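Local coordinates for DUF1904 domain-containing protein (Sebaldella termitidis, PDB 4M1A), which is of unknown function but belongs to the DUF1904 family of the MIF clan and assembles as an alpha/beta trimer, at residues A[24-28]-A[72-77]. Sequence-based numbering, arbitrary orientation.
Sequences ELGII and KIAALF
Glu24 and Leu76 meet where helices 21-29 and 67-82 of this MIF-clan alpha/beta fold run nearly antiparallel, 158° between their local directions. With CG placed trans to the backbone N (chi1 172°) and a bend at chi2, the Glu24 side chain runs obliquely alongside Leu76 and sets its carboxylate beside it, OE2 4.0 Å from Leu76 CD2. Putting a glycine here would probably leave one side of Leu76 less well screened from solvent, since the methylenes and carboxylate that flank it would be gone. Leu25, one residue on, enters the buried side of the interface. Its CD2 sits among Ile73 CG1 at 3.8 Å, Leu76 CD2 and, obliquely to the ring, Phe77 CE1, while CD1 lies at the edge of the Phe77 ring, in its plane, 3.8 Å from CZ. One face of that ring takes Ile73 CG2 of the same helix, offset toward the rim; Phe17 stacks edge-to-face with it, and Ile58 and Val60 of strand 56-62 pack against it from the sheet. Ile28, a turn after Glu24, closes the apolar seam, which has no hydrogen bond across it. Its CD1 approaches Leu76 CD2, and its CG2 touches Lys72 CB at 4.0 Å and Ile73 CG1 at 3.8 Å.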
loop_
_atom_site.group_PDB
_atom_site.type_symbol
_atom_site.label_atom_id
_atom_site.label_comp_id
_atom_site.label_asym_id
_atom_site.label_seq_id
_atom_site.Cartn_x
_atom_site.Cartn_y
_atom_site.Cartn_z
ATOM N N GLU A 24 16.859 -8.449 -15.730
ATOM C CA GLU A 24 16.161 -7.843 -16.846
ATOM C C GLU A 24 15.697 -6.468 -16.533
ATOM O O GLU A 24 15.781 -5.513 -17.314
ATOM C CB GLU A 24 14.906 -8.665 -17.202
ATOM C CG GLU A 24 14.003 -7.978 -18.236
ATOM C CD GLU A 24 14.538 -7.933 -19.686
ATOM O OE1 GLU A 24 15.772 -8.027 -19.943
ATOM O OE2 GLU A 24 13.693 -7.728 -20.545
ATOM N N LEU A 25 15.209 -6.312 -15.292
ATOM C CA LEU A 25 14.693 -4.943 -14.923
ATOM C C LEU A 25 15.796 -3.899 -14.844
ATOM O O LEU A 25 15.583 -2.748 -15.274
ATOM C CB LEU A 25 13.864 -5.018 -13.624
ATOM C CG LEU A 25 12.558 -5.785 -13.755
ATOM C CD1 LEU A 25 11.811 -5.802 -12.391
ATOM C CD2 LEU A 25 11.651 -5.141 -14.808
ATOM N N GLY A 26 16.901 -4.299 -14.281
ATOM C CA GLY A 26 18.092 -3.472 -14.186
ATOM C C GLY A 26 18.561 -2.999 -15.545
ATOM O O GLY A 26 18.972 -1.824 -15.728
ATOM N N ILE A 27 18.473 -3.896 -16.529
ATOM C CA ILE A 27 18.859 -3.508 -17.891
ATOM C C ILE A 27 17.888 -2.466 -18.479
ATOM O O ILE A 27 18.304 -1.451 -19.083
ATOM C CB ILE A 27 18.901 -4.756 -18.842
ATOM C CG1 ILE A 27 19.916 -5.813 -18.422
ATOM C CG2 ILE A 27 19.016 -4.301 -20.273
ATOM C CD1 ILE A 27 21.364 -5.428 -18.457
ATOM N N ILE A 28 16.577 -2.684 -18.341
ATOM C CA ILE A 28 15.569 -1.799 -18.863
ATOM C C ILE A 28 15.617 -0.442 -18.117
ATOM O O ILE A 28 15.558 0.616 -18.732
ATOM C CB ILE A 28 14.172 -2.384 -18.691
ATOM C CG1 ILE A 28 13.972 -3.656 -19.578
ATOM C CG2 ILE A 28 13.111 -1.364 -18.995
ATOM C CD1 ILE A 28 12.698 -4.426 -19.313
ATOM N N LYS A 72 8.012 -0.758 -21.277
ATOM C CA LYS A 72 8.754 -2.037 -21.486
ATOM C C LYS A 72 8.568 -2.918 -20.250
ATOM O O LYS A 72 8.374 -4.134 -20.378
ATOM C CB LYS A 72 10.222 -1.787 -21.712
ATOM C CG LYS A 72 10.509 -1.278 -23.158
ATOM C CD LYS A 72 11.963 -0.985 -23.389
ATOM C CE LYS A 72 12.157 -0.742 -24.942
ATOM N NZ LYS A 72 13.582 -0.657 -25.184
ATOM N N ILE A 73 8.610 -2.318 -19.067
ATOM C CA ILE A 73 8.353 -3.094 -17.822
ATOM C C ILE A 73 6.967 -3.596 -17.787
ATOM O O ILE A 73 6.721 -4.779 -17.489
ATOM C CB ILE A 73 8.781 -2.308 -16.557
ATOM C CG1 ILE A 73 10.250 -2.095 -16.532
ATOM C CG2 ILE A 73 8.261 -2.986 -15.274
ATOM C CD1 ILE A 73 10.593 -0.942 -15.624
ATOM N N ALA A 74 5.992 -2.754 -18.143
ATOM C CA ALA A 74 4.662 -3.245 -18.238
ATOM C C ALA A 74 4.481 -4.423 -19.215
ATOM O O ALA A 74 3.711 -5.369 -18.944
ATOM C CB ALA A 74 3.724 -2.133 -18.616
ATOM N N ALA A 75 5.105 -4.315 -20.392
ATOM C CA ALA A 75 4.982 -5.396 -21.385
ATOM C C ALA A 75 5.582 -6.693 -20.847
ATOM O O ALA A 75 4.996 -7.758 -20.993
ATOM C CB ALA A 75 5.637 -4.945 -22.719
ATOM N N LEU A 76 6.740 -6.589 -20.231
ATOM C CA LEU A 76 7.486 -7.723 -19.684
ATOM C C LEU A 76 6.634 -8.429 -18.604
ATOM O O LEU A 76 6.424 -9.627 -18.628
ATOM C CB LEU A 76 8.768 -7.285 -19.099
ATOM C CG LEU A 76 9.641 -8.423 -18.497
ATOM C CD1 LEU A 76 10.033 -9.507 -19.515
ATOM C CD2 LEU A 76 10.843 -7.869 -17.761
ATOM N N PHE A 77 6.117 -7.625 -17.677
ATOM C CA PHE A 77 5.324 -8.203 -16.595
ATOM C C PHE A 77 4.083 -8.881 -17.126
ATOM O O PHE A 77 3.725 -9.992 -16.658
ATOM C CB PHE A 77 4.964 -7.113 -15.557
ATOM C CG PHE A 77 6.070 -6.671 -14.638
ATOM C CD1 PHE A 77 7.365 -7.109 -14.696
ATOM C CD2 PHE A 77 5.795 -5.661 -13.660
ATOM C CE1 PHE A 77 8.321 -6.664 -13.791
ATOM C CE2 PHE A 77 6.754 -5.227 -12.822
ATOM C CZ PHE A 77 8.028 -5.688 -12.870
#